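Local coordinates for protein Afp (Microbacterium arborescens, PDB 2YJK) that binds iron and probably takes it up for storage inside a hollow twelve-subunit shell of the Dps family, at residues A125-L130 against D139-I144; V29-A34 against L120-A125. All blocks are in the same frame, centred on the assembly; numbering follows the deposited sequence.

Contact 1: residues A125-L130 against D139-I144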
ATOM      1  N   ALA C 125     -17.467  16.314 -32.560  1.00 31.37           N
ATOM      2  CA  ALA C 125     -18.687  15.791 -33.190  1.00 33.12           C
ATOM      3  C   ALA C 125     -19.585  14.930 -32.238  1.00 32.35           C
ATOM      4  O   ALA C 125     -20.807  15.041 -32.263  1.00 31.29           O
ATOM      5  CB  ALA C 125     -18.354  15.026 -34.489  1.00 33.70           C
ATOM      6  N   ALA C 126     -18.985  14.085 -31.399  1.00 31.66           N
ATOM      7  CA  ALA C 126     -19.833  13.285 -30.483  1.00 31.82           C
ATOM      8  C   ALA C 126     -20.522  14.176 -29.469  1.00 31.33           C
ATOM      9  O   ALA C 126     -21.678  14.006 -29.231  1.00 30.99           O
ATOM     10  CB  ALA C 126     -19.072  12.170 -29.806  1.00 29.93           C
ATOM     11  N   ILE C 127     -19.813  15.161 -28.937  1.00 31.97           N
ATOM     12  CA  ILE C 127     -20.372  16.068 -27.931  1.00 32.73           C
ATOM     13  C   ILE C 127     -21.527  16.867 -28.514  1.00 34.18           C
ATOM     14  O   ILE C 127     -22.573  16.978 -27.877  1.00 34.30           O
ATOM     15  CB  ILE C 127     -19.285  17.008 -27.327  1.00 32.53           C
ATOM     16  CG1 ILE C 127     -18.288  16.157 -26.539  1.00 30.04           C
ATOM     17  CG2 ILE C 127     -19.899  18.094 -26.410  1.00 30.31           C
ATOM     18  CD1 ILE C 127     -16.960  16.808 -26.396  1.00 28.62           C
ATOM     19  N   ASP C 128     -21.341  17.411 -29.716  1.00 36.21           N
ATOM     20  CA  ASP C 128     -22.428  18.122 -30.415  1.00 38.31           C
ATOM     21  C   ASP C 128     -23.564  17.155 -30.742  1.00 38.73           C
ATOM     22  O   ASP C 128     -24.725  17.437 -30.464  1.00 38.55           O
ATOM     23  CB  ASP C 128     -21.929  18.817 -31.717  1.00 40.53           C
ATOM     24  CG  ASP C 128     -20.892  19.958 -31.456  1.00 47.10           C
ATOM     25  OD1 ASP C 128     -20.846  20.498 -30.319  1.00 52.26           O
ATOM     26  OD2 ASP C 128     -20.088  20.285 -32.376  1.00 52.99           O
ATOM     27  N   GLY C 129     -23.222  15.995 -31.315  1.00 38.38           N
ATOM     28  CA  GLY C 129     -24.232  15.057 -31.843  1.00 38.57           C
ATOM     29  C   GLY C 129     -25.039  14.335 -30.760  1.00 38.38           C
ATOM     30  O   GLY C 129     -26.165  13.933 -31.009  1.00 38.49           O
ATOM     31  N   LEU C 130     -24.473  14.202 -29.560  1.00 36.42           N
ATOM     32  CA  LEU C 130     -25.168  13.551 -28.441  1.00 37.60           C
ATOM     33  C   LEU C 130     -25.999  14.534 -27.579  1.00 38.89           C
ATOM     34  O   LEU C 130     -26.823  14.116 -26.742  1.00 39.23           O
ATOM     35  CB  LEU C 130     -24.172  12.725 -27.577  1.00 35.63           C
ATOM     36  CG  LEU C 130     -23.531  11.556 -28.321  1.00 34.43           C
ATOM     37  CD1 LEU C 130     -22.286  10.963 -27.656  1.00 31.20           C
ATOM     38  CD2 LEU C 130     -24.596  10.427 -28.673  1.00 37.81           C
ATOM     39  N   ASP C 139     -21.590  12.719 -21.794  1.00 30.09           N
ATOM     40  CA  ASP C 139     -20.665  12.832 -20.677  1.00 30.72           C
ATOM     41  C   ASP C 139     -19.410  11.961 -20.852  1.00 29.07           C
ATOM     42  O   ASP C 139     -18.290  12.355 -20.455  1.00 28.04           O
ATOM     43  CB  ASP C 139     -21.411  12.491 -19.379  1.00 33.03           C
ATOM     44  CG  ASP C 139     -20.553  12.706 -18.124  1.00 39.04           C
ATOM     45  OD1 ASP C 139     -20.339  13.901 -17.744  1.00 48.22           O
ATOM     46  OD2 ASP C 139     -20.119  11.699 -17.492  1.00 41.68           O
ATOM     47  N   VAL C 140     -19.569  10.791 -21.456  1.00 28.27           N
ATOM     48  CA  VAL C 140     -18.418   9.949 -21.726  1.00 28.03           C
ATOM     49  C   VAL C 140     -17.506  10.715 -22.685  1.00 28.36           C
ATOM     50  O   VAL C 140     -16.260  10.716 -22.500  1.00 26.09           O
ATOM     51  CB  VAL C 140     -18.801   8.529 -22.335  1.00 28.00           C
ATOM     52  CG1 VAL C 140     -17.565   7.817 -22.774  1.00 27.64           C
ATOM     53  CG2 VAL C 140     -19.460   7.658 -21.251  1.00 27.85           C
ATOM     54  N   ALA C 141     -18.108  11.335 -23.710  1.00 28.22           N
ATOM     55  CA  ALA C 141     -17.313  12.048 -24.747  1.00 27.86           C
ATOM     56  C   ALA C 141     -16.646  13.238 -24.122  1.00 27.04           C
ATOM     57  O   ALA C 141     -15.467  13.497 -24.352  1.00 26.59           O
ATOM     58  CB  ALA C 141     -18.192  12.503 -25.916  1.00 27.58           C
ATOM     59  N   ILE C 142     -17.382  13.937 -23.267  1.00 27.44           N
ATOM     60  CA  ILE C 142     -16.805  15.064 -22.533  1.00 27.88           C
ATOM     61  C   ILE C 142     -15.617  14.661 -21.655  1.00 27.02           C
ATOM     62  O   ILE C 142     -14.553  15.323 -21.668  1.00 24.84           O
ATOM     63  CB  ILE C 142     -17.860  15.829 -21.692  1.00 27.26           C
ATOM     64  CG1 ILE C 142     -18.719  16.704 -22.628  1.00 28.31           C
ATOM     65  CG2 ILE C 142     -17.132  16.740 -20.734  1.00 28.50           C
ATOM     66  CD1 ILE C 142     -20.087  17.165 -22.001  1.00 28.68           C
ATOM     67  N   GLU C 143     -15.797  13.591 -20.874  1.00 27.69           N
ATOM     68  CA  GLU C 143     -14.736  13.140 -19.990  1.00 28.47           C
ATOM     69  C   GLU C 143     -13.465  12.750 -20.831  1.00 27.01           C
ATOM     70  O   GLU C 143     -12.347  13.138 -20.494  1.00 24.78           O
ATOM     71  CB  GLU C 143     -15.237  11.961 -19.160  1.00 30.35           C
ATOM     72  CG  GLU C 143     -14.140  11.180 -18.373  1.00 39.00           C
ATOM     73  CD  GLU C 143     -14.722   9.872 -17.816  1.00 48.88           C
ATOM     74  OE1 GLU C 143     -15.589   9.964 -16.936  1.00 50.36           O
ATOM     75  OE2 GLU C 143     -14.352   8.767 -18.293  1.00 52.02           O
ATOM     76  N   ILE C 144     -13.624  11.999 -21.913  1.00 24.97           N
ATOM     77  CA  ILE C 144     -12.462  11.661 -22.715  1.00 24.94           C
ATOM     78  C   ILE C 144     -11.800  12.946 -23.373  1.00 26.11           C
ATOM     79  O   ILE C 144     -10.559  13.092 -23.396  1.00 25.92           O
ATOM     80  CB  ILE C 144     -12.816  10.669 -23.864  1.00 24.73           C
ATOM     81  CG1 ILE C 144     -13.250   9.274 -23.321  1.00 26.10           C
ATOM     82  CG2 ILE C 144     -11.587  10.520 -24.816  1.00 22.11           C
ATOM     83  CD1 ILE C 144     -14.068   8.433 -24.335  1.00 24.36           C
TER
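I127 and I142 share a side-chain shape: in each, CG1 lies beside the backbone N, anti to the carbonyl carbon (chi1 -66° and -76°). This sends the longer branch of each residue to the facing helix, where the two side chains cross at about a right angle. I127 CG1 sits over the methyl of A141, 3.7 Å from its CB, and lies 4.0 Å from I142 CG1, while I127 CD1 extends past the same methylene at 4.2 Å. The preceding residue adds a second contact, A126 CB lying 4.0 Å from A141 CB. The A141 methyl therefore sits between A126 and I127, and its small size is consistent with the 8.7 Å between the axes of the two short segments, which belong to the antiparallel helices 105-130 and 135-156. Replacing I127 by alanine is likely to take away the branch that packs on I142 CG1 and most of the cover of the A141 methyl, opening a gap between the helices. F24 of helix 15-45 also touches A126. T136 of a second subunit packs against I127, and D139 of that subunit against I142, whose side chain lies about 9 Å from a bound iron(III) ion. D139 and E143 each form a salt bridge with R146 of a third subunit. A polar link between the helices lies next to the contact, where Q138 NE2 donates to I127 O. Between the two segments themselves the contact is wholly apolar, so it depends on the shape and burial of aliphatic carbons.

Contact 2: residues V29-A34 against L120-A125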
ATOM      1  N   VAL C  29     -13.698   5.025 -30.285  1.00 27.28           N
ATOM      2  CA  VAL C  29     -13.088   3.771 -29.933  1.00 25.69           C
ATOM      3  C   VAL C  29     -11.942   3.478 -30.922  1.00 26.30           C
ATOM      4  O   VAL C  29     -10.830   3.079 -30.488  1.00 25.38           O
ATOM      5  CB  VAL C  29     -14.096   2.567 -29.947  1.00 26.02           C
ATOM      6  CG1 VAL C  29     -13.336   1.252 -29.762  1.00 22.53           C
ATOM      7  CG2 VAL C  29     -15.144   2.719 -28.809  1.00 22.67           C
ATOM      8  N   HIS C  30     -12.200   3.651 -32.222  1.00 24.88           N
ATOM      9  CA  HIS C  30     -11.173   3.272 -33.217  1.00 27.67           C
ATOM     10  C   HIS C  30      -9.919   4.164 -33.150  1.00 26.92           C
ATOM     11  O   HIS C  30      -8.796   3.664 -33.258  1.00 27.83           O
ATOM     12  CB  HIS C  30     -11.697   3.320 -34.670  1.00 25.80           C
ATOM     13  CG  HIS C  30     -12.666   2.239 -35.023  1.00 30.93           C
ATOM     14  ND1 HIS C  30     -13.698   2.444 -35.922  1.00 37.82           N
ATOM     15  CD2 HIS C  30     -12.772   0.952 -34.620  1.00 32.53           C
ATOM     16  CE1 HIS C  30     -14.373   1.312 -36.080  1.00 37.69           C
ATOM     17  NE2 HIS C  30     -13.847   0.402 -35.281  1.00 37.79           N
ATOM     18  N   LYS C  31     -10.111   5.471 -33.000  1.00 26.62           N
ATOM     19  CA  LYS C  31      -8.947   6.378 -32.935  1.00 27.32           C
ATOM     20  C   LYS C  31      -8.173   6.258 -31.628  1.00 27.65           C
ATOM     21  O   LYS C  31      -6.956   6.356 -31.619  1.00 29.20           O
ATOM     22  CB  LYS C  31      -9.380   7.817 -33.173  1.00 25.09           C
ATOM     23  CG  LYS C  31      -9.903   8.003 -34.642  1.00 29.03           C
ATOM     24  CD  LYS C  31      -9.971   9.424 -34.988  1.00 32.16           C
ATOM     25  CE  LYS C  31     -10.007   9.624 -36.577  1.00 38.28           C
ATOM     26  NZ  LYS C  31     -11.216   8.982 -37.123  1.00 37.09           N
ATOM     27  N   MET C  32      -8.876   6.045 -30.532  1.00 27.21           N
ATOM     28  CA  MET C  32      -8.204   5.815 -29.258  1.00 26.75           C
ATOM     29  C   MET C  32      -7.416   4.513 -29.232  1.00 27.35           C
ATOM     30  O   MET C  32      -6.361   4.461 -28.666  1.00 26.08           O
ATOM     31  CB  MET C  32      -9.210   5.815 -28.174  1.00 26.48           C
ATOM     32  CG  MET C  32      -9.719   7.257 -27.795  1.00 31.72           C
ATOM     33  SD  MET C  32      -8.385   8.484 -27.477  1.00 38.58           S
ATOM     34  CE  MET C  32      -8.687   9.531 -28.827  1.00 36.93           C
ATOM     35  N   GLN C  33      -7.946   3.451 -29.837  1.00 28.02           N
ATOM     36  CA  GLN C  33      -7.294   2.177 -29.839  1.00 27.97           C
ATOM     37  C   GLN C  33      -6.099   2.232 -30.822  1.00 28.78           C
ATOM     38  O   GLN C  33      -5.065   1.586 -30.531  1.00 28.11           O
ATOM     39  CB  GLN C  33      -8.310   1.063 -30.224  1.00 28.53           C
ATOM     40  CG  GLN C  33      -7.825  -0.362 -30.073  1.00 30.36           C
ATOM     41  CD  GLN C  33      -7.380  -0.683 -28.637  1.00 33.88           C
ATOM     42  OE1 GLN C  33      -6.175  -0.753 -28.359  1.00 39.01           O
ATOM     43  NE2 GLN C  33      -8.333  -0.863 -27.734  1.00 29.65           N
ATOM     44  N   ALA C  34      -6.249   2.929 -31.971  1.00 28.81           N
ATOM     45  CA  ALA C  34      -5.117   3.214 -32.901  1.00 29.19           C
ATOM     46  C   ALA C  34      -3.962   3.990 -32.197  1.00 29.44           C
ATOM     47  O   ALA C  34      -2.789   3.657 -32.384  1.00 29.16           O
ATOM     48  CB  ALA C  34      -5.587   4.012 -34.139  1.00 27.96           C
ATOM     49  N   LEU C 120      -9.784  14.506 -31.587  1.00 30.48           N
ATOM     50  CA  LEU C 120     -10.516  15.690 -31.077  1.00 33.17           C
ATOM     51  C   LEU C 120     -11.681  16.122 -31.952  1.00 33.52           C
ATOM     52  O   LEU C 120     -12.756  16.469 -31.435  1.00 35.58           O
ATOM     53  CB  LEU C 120      -9.595  16.903 -30.801  1.00 31.69           C
ATOM     54  CG  LEU C 120      -8.714  16.704 -29.576  1.00 33.02           C
ATOM     55  CD1 LEU C 120      -7.681  17.821 -29.470  1.00 32.08           C
ATOM     56  CD2 LEU C 120      -9.565  16.616 -28.276  1.00 31.82           C
ATOM     57  N   VAL C 121     -11.482  16.122 -33.265  1.00 34.95           N
ATOM     58  CA  VAL C 121     -12.556  16.401 -34.203  1.00 35.57           C
ATOM     59  C   VAL C 121     -13.689  15.403 -33.970  1.00 35.46           C
ATOM     60  O   VAL C 121     -14.830  15.793 -33.919  1.00 36.87           O
ATOM     61  CB  VAL C 121     -12.049  16.353 -35.713  1.00 38.25           C
ATOM     62  CG1 VAL C 121     -13.249  16.187 -36.790  1.00 35.53           C
ATOM     63  CG2 VAL C 121     -11.190  17.593 -36.024  1.00 38.45           C
ATOM     64  N   ASP C 122     -13.387  14.123 -33.808  1.00 35.24           N
ATOM     65  CA  ASP C 122     -14.464  13.135 -33.601  1.00 35.21           C
ATOM     66  C   ASP C 122     -15.089  13.258 -32.196  1.00 33.12           C
ATOM     67  O   ASP C 122     -16.288  13.078 -32.042  1.00 33.16           O
ATOM     68  CB  ASP C 122     -13.982  11.720 -33.873  1.00 36.01           C
ATOM     69  CG  ASP C 122     -13.800  11.413 -35.401  1.00 43.76           C
ATOM     70  OD1 ASP C 122     -14.551  11.938 -36.313  1.00 49.61           O
ATOM     71  OD2 ASP C 122     -12.912  10.575 -35.702  1.00 48.34           O
ATOM     72  N   LEU C 123     -14.300  13.603 -31.170  1.00 31.50           N
ATOM     73  CA  LEU C 123     -14.905  13.865 -29.844  1.00 29.98           C
ATOM     74  C   LEU C 123     -15.872  15.080 -29.876  1.00 30.87           C
ATOM     75  O   LEU C 123     -16.968  15.045 -29.263  1.00 30.72           O
ATOM     76  CB  LEU C 123     -13.847  13.980 -28.752  1.00 28.51           C
ATOM     77  CG  LEU C 123     -13.217  12.629 -28.377  1.00 27.42           C
ATOM     78  CD1 LEU C 123     -11.811  12.842 -27.857  1.00 26.35           C
ATOM     79  CD2 LEU C 123     -14.098  11.862 -27.362  1.00 26.44           C
ATOM     80  N   GLN C 124     -15.498  16.127 -30.613  1.00 30.69           N
ATOM     81  CA  GLN C 124     -16.316  17.328 -30.649  1.00 32.08           C
ATOM     82  C   GLN C 124     -17.583  17.035 -31.463  1.00 32.28           C
ATOM     83  O   GLN C 124     -18.663  17.314 -31.013  1.00 34.00           O
ATOM     84  CB  GLN C 124     -15.537  18.554 -31.164  1.00 32.36           C
ATOM     85  CG  GLN C 124     -16.310  19.938 -31.044  1.00 36.42           C
ATOM     86  CD  GLN C 124     -16.674  20.305 -29.562  1.00 42.57           C
ATOM     87  OE1 GLN C 124     -15.832  20.215 -28.654  1.00 44.40           O
ATOM     88  NE2 GLN C 124     -17.931  20.676 -29.326  1.00 42.31           N
ATOM     89  N   ALA C 125     -17.467  16.314 -32.560  1.00 31.37           N
ATOM     90  CA  ALA C 125     -18.687  15.791 -33.190  1.00 33.12           C
ATOM     91  C   ALA C 125     -19.585  14.930 -32.238  1.00 32.35           C
ATOM     92  O   ALA C 125     -20.807  15.041 -32.263  1.00 31.29           O
ATOM     93  CB  ALA C 125     -18.354  15.026 -34.489  1.00 33.70           C
TER
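In the antiparallel four-helix bundle of the ferritin fold, helices 15-45 and 105-130 lie side by side and run in opposite senses, and K31 and D122 tie them together with a salt bridge at the partly exposed edge of their interface. K31 and D122 are also the pair with the nearest CA atoms, 8.7 Å apart, so the bridge reaches straight across the groove between the helices. Both side chains leave their backbones with CG beside the N. The lysine chain then runs on nearly extended until its last torsion, where chi4 of 62° turns the ammonium group back to the aspartate. NZ donates to OD2 over 2.7 Å and meets this oxygen nearly along its C-O axis, coming end-on to one arm of the carboxylate instead of straddling both. The two side chains cross at about a right angle, and the aliphatic part of the lysine lies against A118, one helical turn before D122. Both residues are partly exposed, so water probably weakens the attraction somewhat.

Deeper in the groove, M32 and L123 turn their ends inward: M32 CE comes to 4.7 Å from L123 CD1, a loose apolar approach beneath the ion pair, and M32 also packs on A119. W44 of a fourth subunit packs against V29 and Q33. At the bridge itself, besides the bond from NZ, the CD and CE methylenes of K31 pack closely beside D122 OD2, each 3.2 Å away.

Overall arrangement
Helix 105-130 carries one side of both contacts: 120-125 faces helix 15-45 in contact 2, and 125-130 faces helix 135-156 in contact 1, with A125 belonging to both segments. Their centres are 10 Å apart, and along the chain contact 2 is complete before contact 1 begins. They also touch directly, because L123 CD2 packs 3.7 Å from A141 O and 3.8 Å from I144 CG2. Contact 2 joins helices distant in sequence, whereas contact 1 closes the short connection between the last two long helices. Together they place helix 105-130 between two partners of the ferritin-like bundle, one contact marked by a salt bridge at its edge, the other by buried aliphatic packing.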